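PDB 4H0O: acetate kinase from Entamoeba histolytica, which interconverts acetate and acetyl phosphate as an acetokinase-family enzyme that is pyrophosphate-dependent in this amoeba and probably needs magnesium. Local coordinates for residues Ala92-Arg97 / Thr147-Ala152; Asp284-Leu289 / Gly337-Gln342; His203-Ala208 / Gly220-Lys225; Gly49-Phe54 / Lys65-Ile70. All blocks are in the same frame, centred on the assembly; numbering follows the deposited sequence.

Interaction 1. Residues Ala92-Arg97 / Thr147-Ala152; sequences AFVGHR and TRQYVA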
loop_
_atom_site.group_PDB
_atom_site.type_symbol
_atom_site.label_atom_id
_atom_site.label_comp_id
_atom_site.label_asym_id
_atom_site.label_seq_id
_atom_site.Cartn_x
_atom_site.Cartn_y
_atom_site.Cartn_z
ATOM N N ALA B 92 -16.714 -9.220 40.568
ATOM C CA ALA B 92 -15.342 -9.064 41.047
ATOM C C ALA B 92 -14.483 -8.232 40.098
ATOM O O ALA B 92 -13.503 -7.612 40.518
ATOM C CB ALA B 92 -14.704 -10.427 41.272
ATOM N N PHE B 93 -14.843 -8.236 38.815
ATOM C CA PHE B 93 -14.075 -7.510 37.804
ATOM C C PHE B 93 -14.960 -6.924 36.698
ATOM O O PHE B 93 -15.971 -7.518 36.314
ATOM C CB PHE B 93 -13.013 -8.424 37.184
ATOM C CG PHE B 93 -12.002 -8.946 38.172
ATOM C CD1 PHE B 93 -10.928 -8.162 38.566
ATOM C CD2 PHE B 93 -12.119 -10.226 38.695
ATOM C CE1 PHE B 93 -9.993 -8.640 39.470
ATOM C CE2 PHE B 93 -11.185 -10.711 39.600
ATOM C CZ PHE B 93 -10.122 -9.917 39.986
ATOM N N VAL B 94 -14.576 -5.755 36.192
ATOM C CA VAL B 94 -15.264 -5.154 35.052
ATOM C C VAL B 94 -14.270 -4.920 33.918
ATOM O O VAL B 94 -13.223 -4.294 34.116
ATOM C CB VAL B 94 -15.955 -3.822 35.420
ATOM C CG1 VAL B 94 -16.862 -3.364 34.289
ATOM C CG2 VAL B 94 -16.767 -3.978 36.688
ATOM N N GLY B 95 -14.590 -5.437 32.735
ATOM C CA GLY B 95 -13.745 -5.240 31.571
ATOM C C GLY B 95 -14.340 -4.217 30.623
ATOM O O GLY B 95 -15.553 -4.200 30.401
ATOM N N HIS B 96 -13.487 -3.361 30.069
ATOM C CA HIS B 96 -13.927 -2.340 29.126
ATOM C C HIS B 96 -13.071 -2.371 27.865
ATOM O O HIS B 96 -11.950 -2.879 27.878
ATOM C CB HIS B 96 -13.841 -0.954 29.761
ATOM C CG HIS B 96 -14.666 -0.799 30.995
ATOM N ND1 HIS B 96 -15.971 -0.357 30.974
ATOM C CD2 HIS B 96 -14.365 -1.007 32.305
ATOM C CE1 HIS B 96 -16.443 -0.308 32.206
ATOM N NE2 HIS B 96 -15.486 -0.697 33.031
ATOM N N ARG B 97 -13.594 -1.812 26.780
ATOM C CA ARG B 97 -12.876 -1.807 25.513
ATOM C C ARG B 97 -12.691 -0.382 24.995
ATOM O O ARG B 97 -13.665 0.348 24.808
ATOM C CB ARG B 97 -13.635 -2.651 24.487
ATOM C CG ARG B 97 -12.973 -2.750 23.128
ATOM C CD ARG B 97 -13.711 -3.738 22.235
ATOM N NE ARG B 97 -13.001 -3.975 20.982
ATOM C CZ ARG B 97 -13.248 -3.328 19.847
ATOM N NH1 ARG B 97 -14.194 -2.399 19.804
ATOM N NH2 ARG B 97 -12.550 -3.611 18.756
ATOM N N THR B 147 -14.476 -2.394 43.129
ATOM C CA THR B 147 -14.317 -3.479 42.168
ATOM C C THR B 147 -13.202 -3.178 41.176
ATOM O O THR B 147 -13.201 -2.127 40.532
ATOM C CB THR B 147 -15.627 -3.733 41.405
ATOM O OG1 THR B 147 -16.658 -4.074 42.338
ATOM C CG2 THR B 147 -15.461 -4.868 40.410
ATOM N N ARG B 148 -12.251 -4.102 41.064
ATOM C CA ARG B 148 -11.141 -3.956 40.129
ATOM C C ARG B 148 -11.672 -3.882 38.698
ATOM O O ARG B 148 -12.508 -4.696 38.292
ATOM C CB ARG B 148 -10.174 -5.132 40.271
ATOM C CG ARG B 148 -9.749 -5.419 41.706
ATOM C CD ARG B 148 -8.844 -4.325 42.248
ATOM N NE ARG B 148 -7.480 -4.444 41.740
ATOM C CZ ARG B 148 -6.746 -3.421 41.313
ATOM N NH1 ARG B 148 -7.245 -2.192 41.325
ATOM N NH2 ARG B 148 -5.512 -3.627 40.871
ATOM N N GLN B 149 -11.207 -2.893 37.942
ATOM C CA GLN B 149 -11.644 -2.725 36.560
ATOM C C GLN B 149 -10.447 -2.514 35.640
ATOM O O GLN B 149 -9.418 -1.971 36.059
ATOM C CB GLN B 149 -12.646 -1.567 36.441
ATOM C CG GLN B 149 -13.817 -1.673 37.418
ATOM C CD GLN B 149 -14.994 -0.786 37.055
ATOM O OE1 GLN B 149 -15.222 -0.477 35.883
ATOM N NE2 GLN B 149 -15.756 -0.379 38.066
ATOM N N TYR B 150 -10.583 -2.958 34.393
ATOM C CA TYR B 150 -9.499 -2.858 33.422
ATOM C C TYR B 150 -10.005 -2.398 32.065
ATOM O O TYR B 150 -11.161 -2.641 31.699
ATOM C CB TYR B 150 -8.769 -4.197 33.277
ATOM C CG TYR B 150 -9.594 -5.318 32.673
ATOM C CD1 TYR B 150 -10.419 -6.102 33.465
ATOM C CD2 TYR B 150 -9.520 -5.611 31.317
ATOM C CE1 TYR B 150 -11.161 -7.134 32.925
ATOM C CE2 TYR B 150 -10.259 -6.640 30.767
ATOM C CZ TYR B 150 -11.076 -7.397 31.575
ATOM O OH TYR B 150 -11.809 -8.422 31.030
ATOM N N VAL B 151 -9.133 -1.729 31.321
ATOM C CA VAL B 151 -9.472 -1.295 29.976
ATOM C C VAL B 151 -8.581 -1.999 28.953
ATOM O O VAL B 151 -7.352 -1.914 29.011
ATOM C CB VAL B 151 -9.396 0.247 29.838
ATOM C CG1 VAL B 151 -8.054 0.776 30.318
ATOM C CG2 VAL B 151 -9.670 0.671 28.414
ATOM N N ALA B 152 -9.208 -2.731 28.039
ATOM C CA ALA B 152 -8.476 -3.397 26.968
ATOM C C ALA B 152 -8.295 -2.422 25.805
ATOM O O ALA B 152 -9.278 -1.991 25.202
ATOM C CB ALA B 152 -9.220 -4.631 26.515
#
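Val94 and Gln149 sit opposite each other on two neighbouring parallel strands, 93-97 and 148-152. Four backbone hydrogen bonds join the strands. Val94 N donates to Arg148 O and Tyr150 N to Val94 O. Further on, His96 N donates to Tyr150 O and Ala152 N to His96 O, the last at 2.8 Å. Each of Val94 and His96 thus bonds through both N and O, as expected for parallel pairing.

One side-chain hydrogen bond crosses the contact. His96 NE2 donates to Gln149 OE1 at 2.9 Å, nearly straight at 161°. The oxygen lies close to the imidazole plane, and ring and amide are only 17° apart. Gln149 NE2 is held in turn by Ser140 O of helix 129-143, so both ends of the amide are fixed.

Apolar packing flanks this bond. The Gln149 side chain runs beside Val94, with Gln149 CG 3.6 Å from Val94 CB. On the face of Phe93 and Tyr150, the phenol ring folds over Gly95. Gly95 CA stands 3.6 Å from the centroid of the Tyr150 ring in a CH-pi contact. Tyr150 CG lies between its backbone N and carbonyl carbon (chi1 66°), which lets the ring lean across the neighbouring strand. Tyr150 OH bonds to Ile394 O. At the strand start, Phe93 CD1 meets Arg148 CB at 3.6 Å.

Helix 129-143 packs on the His96 face and helix 390-402 on the Tyr150 face. This is the parallel core of a ribonuclease H-like ASKHA domain, and it leads to Arg97, predicted to bind substrate, near the predicted catalytic Asp154.

Interaction 2. Residues Asp284-Leu289 / Gly337-Gln342; sequences DMRDIL and GLEVWQ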
loop_
_atom_site.group_PDB
_atom_site.type_symbol
_atom_site.label_atom_id
_atom_site.label_comp_id
_atom_site.label_asym_id
_atom_site.label_seq_id
_atom_site.Cartn_x
_atom_site.Cartn_y
_atom_site.Cartn_z
ATOM N N ASP B 284 -21.781 -5.854 2.264
ATOM C CA ASP B 284 -21.593 -7.218 2.754
ATOM C C ASP B 284 -21.097 -8.135 1.633
ATOM O O ASP B 284 -21.720 -8.228 0.571
ATOM C CB ASP B 284 -22.907 -7.744 3.344
ATOM C CG ASP B 284 -22.708 -8.945 4.253
ATOM O OD1 ASP B 284 -21.985 -9.889 3.865
ATOM O OD2 ASP B 284 -23.279 -8.945 5.365
ATOM N N MET B 285 -19.973 -8.809 1.875
ATOM C CA MET B 285 -19.348 -9.676 0.875
ATOM C C MET B 285 -20.267 -10.811 0.415
ATOM O O MET B 285 -20.228 -11.218 -0.750
ATOM C CB MET B 285 -18.031 -10.251 1.413
ATOM C CG MET B 285 -17.329 -11.220 0.461
ATOM S SD MET B 285 -16.874 -10.484 -1.130
ATOM C CE MET B 285 -15.250 -9.834 -0.741
ATOM N N ARG B 286 -21.096 -11.309 1.328
ATOM C CA ARG B 286 -21.974 -12.439 1.035
ATOM C C ARG B 286 -23.072 -12.085 0.030
ATOM O O ARG B 286 -23.436 -12.906 -0.812
ATOM C CB ARG B 286 -22.569 -13.003 2.329
ATOM C CG ARG B 286 -21.525 -13.604 3.270
ATOM C CD ARG B 286 -22.074 -13.792 4.677
ATOM N NE ARG B 286 -22.468 -12.521 5.277
ATOM C CZ ARG B 286 -23.035 -12.394 6.473
ATOM N NH1 ARG B 286 -23.280 -13.466 7.214
ATOM N NH2 ARG B 286 -23.359 -11.192 6.929
ATOM N N ASP B 287 -23.591 -10.862 0.119
ATOM C CA ASP B 287 -24.552 -10.362 -0.861
ATOM C C ASP B 287 -23.884 -10.187 -2.223
ATOM O O ASP B 287 -24.500 -10.428 -3.265
ATOM C CB ASP B 287 -25.151 -9.025 -0.406
ATOM C CG ASP B 287 -25.976 -9.149 0.863
ATOM O OD1 ASP B 287 -26.517 -10.245 1.127
ATOM O OD2 ASP B 287 -26.087 -8.141 1.595
ATOM N N ILE B 288 -22.623 -9.760 -2.202
ATOM C CA ILE B 288 -21.831 -9.578 -3.416
ATOM C C ILE B 288 -21.621 -10.905 -4.145
ATOM O O ILE B 288 -21.847 -10.999 -5.352
ATOM C CB ILE B 288 -20.466 -8.926 -3.096
ATOM C CG1 ILE B 288 -20.667 -7.465 -2.688
ATOM C CG2 ILE B 288 -19.529 -9.008 -4.288
ATOM C CD1 ILE B 288 -19.413 -6.777 -2.186
ATOM N N LEU B 289 -21.188 -11.921 -3.403
ATOM C CA LEU B 289 -21.021 -13.267 -3.941
ATOM C C LEU B 289 -22.345 -13.804 -4.476
ATOM O O LEU B 289 -22.393 -14.433 -5.532
ATOM C CB LEU B 289 -20.491 -14.206 -2.856
ATOM C CG LEU B 289 -19.048 -14.010 -2.395
ATOM C CD1 LEU B 289 -18.744 -14.904 -1.207
ATOM C CD2 LEU B 289 -18.096 -14.312 -3.535
ATOM N N GLY B 337 -13.602 -13.846 7.531
ATOM C CA GLY B 337 -12.525 -14.821 7.525
ATOM C C GLY B 337 -12.991 -16.203 7.948
ATOM O O GLY B 337 -12.476 -17.216 7.469
ATOM N N LEU B 338 -13.979 -16.242 8.840
ATOM C CA LEU B 338 -14.452 -17.498 9.413
ATOM C C LEU B 338 -15.568 -18.135 8.590
ATOM O O LEU B 338 -15.647 -19.361 8.491
ATOM C CB LEU B 338 -14.947 -17.266 10.843
ATOM C CG LEU B 338 -13.954 -16.654 11.831
ATOM C CD1 LEU B 338 -14.656 -16.250 13.117
ATOM C CD2 LEU B 338 -12.810 -17.618 12.129
ATOM N N GLU B 339 -16.417 -17.302 7.991
ATOM C CA GLU B 339 -17.685 -17.774 7.429
ATOM C C GLU B 339 -17.848 -17.563 5.919
ATOM O O GLU B 339 -18.954 -17.688 5.394
ATOM C CB GLU B 339 -18.853 -17.028 8.086
ATOM C CG GLU B 339 -18.823 -17.049 9.613
ATOM C CD GLU B 339 -20.006 -16.329 10.240
ATOM O OE1 GLU B 339 -20.853 -15.796 9.490
ATOM O OE2 GLU B 339 -20.090 -16.299 11.487
ATOM N N VAL B 340 -16.759 -17.240 5.226
ATOM C CA VAL B 340 -16.803 -17.006 3.781
ATOM C C VAL B 340 -15.651 -17.771 3.123
ATOM O O VAL B 340 -14.549 -17.239 2.979
ATOM C CB VAL B 340 -16.735 -15.526 3.361
ATOM C CG1 VAL B 340 -16.884 -15.387 1.854
ATOM C CG2 VAL B 340 -17.811 -14.727 4.074
ATOM N N TRP B 341 -15.913 -19.010 2.713
ATOM C CA TRP B 341 -14.859 -19.880 2.187
ATOM C C TRP B 341 -14.298 -19.438 0.833
ATOM O O TRP B 341 -13.157 -19.764 0.497
ATOM C CB TRP B 341 -15.337 -21.336 2.111
ATOM C CG TRP B 341 -16.419 -21.571 1.108
ATOM C CD1 TRP B 341 -17.763 -21.550 1.335
ATOM C CD2 TRP B 341 -16.249 -21.877 -0.281
ATOM N NE1 TRP B 341 -18.442 -21.818 0.171
ATOM C CE2 TRP B 341 -17.535 -22.023 -0.838
ATOM C CE3 TRP B 341 -15.134 -22.040 -1.112
ATOM C CZ2 TRP B 341 -17.741 -22.324 -2.185
ATOM C CZ3 TRP B 341 -15.336 -22.337 -2.450
ATOM C CH2 TRP B 341 -16.630 -22.477 -2.973
ATOM N N GLN B 342 -15.097 -18.712 0.055
ATOM C CA GLN B 342 -14.662 -18.247 -1.259
ATOM C C GLN B 342 -13.478 -17.284 -1.162
ATOM O O GLN B 342 -12.598 -17.288 -2.025
ATOM C CB GLN B 342 -15.815 -17.582 -2.021
ATOM C CG GLN B 342 -16.928 -18.530 -2.465
ATOM C CD GLN B 342 -18.033 -18.656 -1.436
ATOM O OE1 GLN B 342 -17.840 -18.343 -0.260
ATOM N NE2 GLN B 342 -19.204 -19.110 -1.874
#
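Leu289 and Val340 meet methyl to methyl, with Leu289 CD1 3.6 Å from Val340 CG1. The two side chains approach at a slant. With CG1 anti to the backbone N (chi1 -176°), the valine spreads its methyls, CG1 to Leu289 and CG2 to Arg286. Val340 CG2 lies 4.0 Å from Arg286 CG. Met285 CG is a looser neighbour of Val340 CG1.

Leu289 CD1 also touches the amide end of Gln342, 3.7 Å from Gln342 OE1. This is plain van der Waals contact. The Gln342 chain bends at chi2, and its amide carbon lies over one face of the Trp341 ring.

The contact joins the first turn of helix 285-293 to the break between helices 334-339 and 341-350. Val340 fills that break at the N-cap position of the second helix. Asp284, Met285 and Arg286 are predicted to bind ATP, so the packing lies beside the probable nucleotide site of this ASKHA kinase.

Arg286 is turned back on its own helix end. NE and NH2 grip the Asp284 carboxylate side-on, with Arg286 NH2 to Asp284 OD2 at 2.7 Å and Arg286 NE to Asp284 OD1 at 3.0 Å. Asp284 stands at the N-cap of the helix, and its OD1 also accepts Arg286 N, a capping bond. Three bonds therefore fix the carboxylate. The bend at chi3 (-62°) brings the guanidinium round to this position.

Glu339 stays outside that pairing. Glu339 OE1 is 4.1 Å from Arg286 NH1 and lies well out of the guanidinium plane, with the two flat groups 57° apart. Any attraction is probably through charge alone, since no N-H points at the oxygen. Met336 lies against Asp284, Met285 and Arg286 from helix 334-339.

Interaction 3. Residues His203-Ala208 / Gly220-Lys225; sequences HSKIIA and GIVNGK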
loop_
_atom_site.group_PDB
_atom_site.type_symbol
_atom_site.label_atom_id
_atom_site.label_comp_id
_atom_site.label_asym_id
_atom_site.label_seq_id
_atom_site.Cartn_x
_atom_site.Cartn_y
_atom_site.Cartn_z
ATOM N N HIS B 203 8.429 -19.608 18.075
ATOM C CA HIS B 203 9.322 -19.843 16.944
ATOM C C HIS B 203 8.492 -19.985 15.678
ATOM O O HIS B 203 8.522 -21.022 15.010
ATOM C CB HIS B 203 10.173 -21.094 17.174
ATOM C CG HIS B 203 11.017 -21.029 18.407
ATOM N ND1 HIS B 203 12.228 -20.374 18.449
ATOM C CD2 HIS B 203 10.820 -21.529 19.654
ATOM C CE1 HIS B 203 12.744 -20.474 19.662
ATOM N NE2 HIS B 203 11.905 -21.171 20.410
ATOM N N SER B 204 7.752 -18.928 15.354
ATOM C CA SER B 204 6.794 -18.968 14.260
ATOM C C SER B 204 6.721 -17.629 13.544
ATOM O O SER B 204 6.912 -16.573 14.155
ATOM C CB SER B 204 5.407 -19.324 14.795
ATOM O OG SER B 204 4.946 -18.333 15.702
ATOM N N LYS B 205 6.454 -17.681 12.244
ATOM C CA LYS B 205 6.150 -16.485 11.472
ATOM C C LYS B 205 4.699 -16.580 11.033
ATOM O O LYS B 205 4.332 -17.445 10.231
ATOM C CB LYS B 205 7.084 -16.364 10.269
ATOM C CG LYS B 205 8.532 -16.114 10.654
ATOM C CD LYS B 205 9.456 -16.181 9.452
ATOM C CE LYS B 205 10.893 -15.937 9.873
ATOM N NZ LYS B 205 11.014 -14.684 10.668
ATOM N N ILE B 206 3.874 -15.695 11.581
ATOM C CA ILE B 206 2.435 -15.776 11.394
ATOM C C ILE B 206 1.908 -14.507 10.736
ATOM O O ILE B 206 2.298 -13.398 11.112
ATOM C CB ILE B 206 1.726 -15.992 12.748
ATOM C CG1 ILE B 206 2.302 -17.225 13.453
ATOM C CG2 ILE B 206 0.225 -16.135 12.564
ATOM C CD1 ILE B 206 1.673 -17.528 14.802
ATOM N N ILE B 207 1.049 -14.677 9.734
ATOM C CA ILE B 207 0.299 -13.559 9.178
ATOM C C ILE B 207 -1.175 -13.788 9.485
ATOM O O ILE B 207 -1.767 -14.783 9.054
ATOM C CB ILE B 207 0.511 -13.402 7.655
ATOM C CG1 ILE B 207 1.951 -12.980 7.355
ATOM C CG2 ILE B 207 -0.455 -12.373 7.083
ATOM C CD1 ILE B 207 2.247 -12.771 5.876
ATOM N N ALA B 208 -1.762 -12.875 10.251
ATOM C CA ALA B 208 -3.166 -12.985 10.626
ATOM C C ALA B 208 -4.013 -12.007 9.824
ATOM O O ALA B 208 -3.607 -10.866 9.598
ATOM C CB ALA B 208 -3.339 -12.742 12.106
ATOM N N GLY B 220 1.573 -8.895 10.531
ATOM C CA GLY B 220 2.723 -9.780 10.487
ATOM C C GLY B 220 3.225 -10.007 11.900
ATOM O O GLY B 220 3.587 -9.053 12.594
ATOM N N ILE B 221 3.247 -11.265 12.330
ATOM C CA ILE B 221 3.582 -11.588 13.712
ATOM C C ILE B 221 4.808 -12.499 13.823
ATOM O O ILE B 221 4.814 -13.626 13.315
ATOM C CB ILE B 221 2.376 -12.221 14.430
ATOM C CG1 ILE B 221 1.201 -11.239 14.422
ATOM C CG2 ILE B 221 2.742 -12.602 15.854
ATOM C CD1 ILE B 221 -0.124 -11.853 14.811
ATOM N N VAL B 222 5.847 -11.997 14.486
ATOM C CA VAL B 222 7.078 -12.757 14.676
ATOM C C VAL B 222 7.226 -13.152 16.138
ATOM O O VAL B 222 7.399 -12.292 17.008
ATOM C CB VAL B 222 8.318 -11.958 14.226
ATOM C CG1 VAL B 222 9.591 -12.776 14.432
ATOM C CG2 VAL B 222 8.182 -11.555 12.770
ATOM N N ASN B 223 7.147 -14.455 16.400
ATOM C CA ASN B 223 7.283 -14.992 17.751
ATOM C C ASN B 223 6.296 -14.396 18.758
ATOM O O ASN B 223 6.662 -14.099 19.896
ATOM C CB ASN B 223 8.730 -14.856 18.242
ATOM C CG ASN B 223 9.726 -15.534 17.311
ATOM O OD1 ASN B 223 9.351 -16.371 16.483
ATOM N ND2 ASN B 223 11.002 -15.182 17.449
ATOM N N GLY B 224 5.049 -14.221 18.328
ATOM C CA GLY B 224 3.992 -13.753 19.208
ATOM C C GLY B 224 3.812 -12.248 19.261
ATOM O O GLY B 224 2.907 -11.754 19.942
ATOM N N LYS B 225 4.662 -11.514 18.546
ATOM C CA LYS B 225 4.626 -10.054 18.593
ATOM C C LYS B 225 4.382 -9.413 17.230
ATOM O O LYS B 225 4.902 -9.873 16.210
ATOM C CB LYS B 225 5.907 -9.506 19.234
ATOM C CG LYS B 225 5.941 -9.686 20.748
ATOM C CD LYS B 225 7.308 -10.125 21.250
ATOM C CE LYS B 225 8.273 -8.959 21.370
ATOM N NZ LYS B 225 9.580 -9.397 21.942
HETATM O O HOH W 1 4.682 -15.640 15.749
#
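Ile206 and Ile221 form an antiparallel hydrogen-bonded pair between strands 205-208 and 220-222, flanked by the non-hydrogen-bonded pairs Lys205 with Val222 and Ile207 with Gly220. Ile206 N donates to Ile221 O at 2.9 Å, and Ile221 N returns a bond to Ile206 O. The strands belong to the hairpin 205-211/216-222. Ser204 and Asn223 continue the pairing past the strand ends, with Asn223 N bonded to Ser204 O at 3.1 Å.

The two isoleucines share one face of the sheet and meet at their branch points, Ile206 CB to Ile221 CB at 4.2 Å. Ile221 CD1 reaches on to Ala208 CB at 4.3 Å. Helix 185-195 covers this side, with Ile192 against both isoleucines and Tyr188 against Ala208. Ile207 points to the other face, where it packs on helix 299-324. Lys205 is on that face too, and its NZ bonds to Ile324 O.

Asn223 is the second residue of a type I' turn from Val222 to Lys225, which leads on to strand 225-229. Its CG is anti to its own carbonyl carbon (chi1 -57°), and the amide swings back to the facing chain. There Asn223 OD1 accepts Ser204 N at 3.2 Å. The bond is moderately bent at 145°, and the donor is tilted 16° from the carbonyl plane. Ser204 is thus held through both N and O by one residue. Ser204 OG is hydrogen-bonded to Val201 O, and a water 2.7 Å from Ser204 OG donates to it. The same water accepts Gly224 N.

The chemistry implies two regimes: apolar packing of buried isoleucines under helix 185-195, and side-chain and water bonds that add to the last backbone bond at the turn.

Interaction 4. Residues Gly49-Phe54 / Lys65-Ile70; sequences GTEKPF and KIETPI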
loop_
_atom_site.group_PDB
_atom_site.type_symbol
_atom_site.label_atom_id
_atom_site.label_comp_id
_atom_site.label_asym_id
_atom_site.label_seq_id
_atom_site.Cartn_x
_atom_site.Cartn_y
_atom_site.Cartn_z
ATOM N N GLY B 49 -44.787 -6.193 20.106
ATOM C CA GLY B 49 -44.986 -5.945 21.523
ATOM C C GLY B 49 -45.560 -4.562 21.785
ATOM O O GLY B 49 -44.832 -3.569 21.742
ATOM N N THR B 50 -46.865 -4.497 22.044
ATOM C CA THR B 50 -47.536 -3.233 22.348
ATOM C C THR B 50 -46.958 -2.686 23.644
ATOM O O THR B 50 -47.520 -2.898 24.721
ATOM C CB THR B 50 -49.051 -3.431 22.526
ATOM O OG1 THR B 50 -49.523 -4.416 21.597
ATOM C CG2 THR B 50 -49.797 -2.122 22.308
ATOM N N GLU B 51 -45.843 -1.969 23.536
ATOM C CA GLU B 51 -44.946 -1.815 24.672
ATOM C C GLU B 51 -43.923 -0.685 24.481
ATOM O O GLU B 51 -43.910 -0.008 23.451
ATOM C CB GLU B 51 -44.217 -3.147 24.866
ATOM C CG GLU B 51 -43.702 -3.434 26.255
ATOM C CD GLU B 51 -42.442 -4.271 26.219
ATOM O OE1 GLU B 51 -42.528 -5.475 25.891
ATOM O OE2 GLU B 51 -41.362 -3.717 26.501
ATOM N N LYS B 52 -43.067 -0.506 25.486
ATOM C CA LYS B 52 -42.037 0.529 25.501
ATOM C C LYS B 52 -40.670 -0.079 25.175
ATOM O O LYS B 52 -40.542 -1.302 25.103
ATOM C CB LYS B 52 -41.990 1.167 26.893
ATOM C CG LYS B 52 -43.349 1.525 27.469
ATOM C CD LYS B 52 -43.196 2.166 28.840
ATOM C CE LYS B 52 -44.516 2.198 29.591
ATOM N NZ LYS B 52 -44.320 2.602 31.012
ATOM N N PRO B 53 -39.640 0.767 24.973
ATOM C CA PRO B 53 -38.298 0.183 24.856
ATOM C C PRO B 53 -37.862 -0.376 26.205
ATOM O O PRO B 53 -38.328 0.103 27.242
ATOM C CB PRO B 53 -37.426 1.379 24.463
ATOM C CG PRO B 53 -38.173 2.570 24.950
ATOM C CD PRO B 53 -39.620 2.227 24.767
ATOM N N PHE B 54 -36.987 -1.376 26.195
ATOM C CA PHE B 54 -36.638 -2.073 27.424
ATOM C C PHE B 54 -35.251 -2.693 27.361
ATOM O O PHE B 54 -34.693 -2.886 26.279
ATOM C CB PHE B 54 -37.669 -3.171 27.709
ATOM C CG PHE B 54 -37.741 -4.228 26.640
ATOM C CD1 PHE B 54 -38.489 -4.021 25.492
ATOM C CD2 PHE B 54 -37.063 -5.428 26.784
ATOM C CE1 PHE B 54 -38.560 -4.986 24.507
ATOM C CE2 PHE B 54 -37.128 -6.399 25.800
ATOM C CZ PHE B 54 -37.880 -6.177 24.662
ATOM N N LYS B 65 -37.561 -8.523 31.160
ATOM C CA LYS B 65 -37.681 -7.242 30.478
ATOM C C LYS B 65 -38.054 -6.117 31.437
ATOM O O LYS B 65 -39.107 -6.151 32.074
ATOM C CB LYS B 65 -38.705 -7.345 29.346
ATOM C CG LYS B 65 -38.382 -8.430 28.328
ATOM C CD LYS B 65 -39.470 -8.552 27.271
ATOM C CE LYS B 65 -39.055 -9.507 26.157
ATOM N NZ LYS B 65 -40.136 -9.704 25.151
ATOM N N ILE B 66 -37.175 -5.124 31.539
ATOM C CA ILE B 66 -37.439 -3.945 32.354
ATOM C C ILE B 66 -37.680 -2.766 31.422
ATOM O O ILE B 66 -36.775 -2.349 30.694
ATOM C CB ILE B 66 -36.258 -3.619 33.294
ATOM C CG1 ILE B 66 -36.050 -4.738 34.316
ATOM C CG2 ILE B 66 -36.495 -2.306 34.019
ATOM C CD1 ILE B 66 -35.177 -5.869 33.833
ATOM N N GLU B 67 -38.902 -2.239 31.431
ATOM C CA GLU B 67 -39.244 -1.112 30.573
ATOM C C GLU B 67 -38.468 0.132 30.986
ATOM O O GLU B 67 -38.321 0.425 32.174
ATOM C CB GLU B 67 -40.753 -0.856 30.582
ATOM C CG GLU B 67 -41.545 -1.877 29.778
ATOM C CD GLU B 67 -43.043 -1.712 29.931
ATOM O OE1 GLU B 67 -43.523 -1.687 31.083
ATOM O OE2 GLU B 67 -43.738 -1.603 28.900
ATOM N N THR B 68 -37.965 0.852 29.991
ATOM C CA THR B 68 -37.084 1.986 30.221
ATOM C C THR B 68 -37.374 3.081 29.207
ATOM O O THR B 68 -37.941 2.814 28.147
ATOM C CB THR B 68 -35.602 1.569 30.063
ATOM O OG1 THR B 68 -35.466 0.725 28.913
ATOM C CG2 THR B 68 -35.107 0.817 31.289
ATOM N N PRO B 69 -36.984 4.322 29.525
ATOM C CA PRO B 69 -36.950 5.340 28.472
ATOM C C PRO B 69 -35.813 4.986 27.519
ATOM O O PRO B 69 -35.071 4.042 27.800
ATOM C CB PRO B 69 -36.605 6.621 29.234
ATOM C CG PRO B 69 -36.919 6.325 30.680
ATOM C CD PRO B 69 -36.640 4.871 30.848
ATOM N N ILE B 70 -35.669 5.710 26.413
ATOM C CA ILE B 70 -34.493 5.520 25.573
ATOM C C ILE B 70 -33.270 5.938 26.388
ATOM O O ILE B 70 -33.240 7.029 26.962
ATOM C CB ILE B 70 -34.574 6.320 24.260
ATOM C CG1 ILE B 70 -35.666 5.745 23.357
ATOM C CG2 ILE B 70 -33.237 6.294 23.531
ATOM C CD1 ILE B 70 -35.472 4.278 23.028
#
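Two acidic side chains, Glu51 and Glu67, come close at the surface, with Glu51 OE2 and Glu67 OE2 4.0 Å apart. They meet at the open end of the antiparallel hairpin 54-59/62-67, at the outer edge of the larger sheet. Their carboxylate planes are 76° apart. The closer touch is Glu51 CG to Glu67 OE2 at 3.2 Å. Like charges here would probably repel, and nearby lysines may ease this. Lys52 lies across Glu67 at about a right angle, and Lys52 NZ is 4.4 Å from Glu67 OE1, too far for a salt bridge.

Phe54 and Glu67 form a non-hydrogen-bonded pair. The two touching parts run in directions 85° apart. One firm backbone hydrogen bond joins them, Thr68 N to Pro53 O at 2.9 Å. Thr68 OG1 adds a weak bond to the same oxygen. Thr68 also touches Leu79 of helix 73-86.

Phe54 is buried under an exposed lysine. The extended Lys65 chain slants past the ring, its CB to CE near Phe54 CD2, CE2 and CZ. Phe54 CG sits between its backbone N and carbonyl carbon (chi1 61°), which brings the ring alongside this chain. Lys65 CG is 3.5 Å from Phe54 CE2.

At the far end Pro53 crosses Ile70 at about a right angle, with Pro53 CG 3.7 Å from Ile70 CD1.

Interactions 1 and 4 belong to the same eight-stranded sheet but to different parts of it. Interaction 1 joins inner parallel strands and is partly buried, with most of its touching residues in the interior. Interaction 4 lies at the outer hairpin, is mostly exposed, and combines charged chains, ring and proline packing and a single firm backbone bond. Interaction 3 is in the second sheet, where antiparallel pairing gives way to a turn held partly by an asparagine side chain and one water. Interaction 2 joins helix ends and has side-chain packing without any hydrogen bond between its segments. Interactions 1 and 2 hold predicted substrate and ATP residues, yet their centres are 34 Å apart.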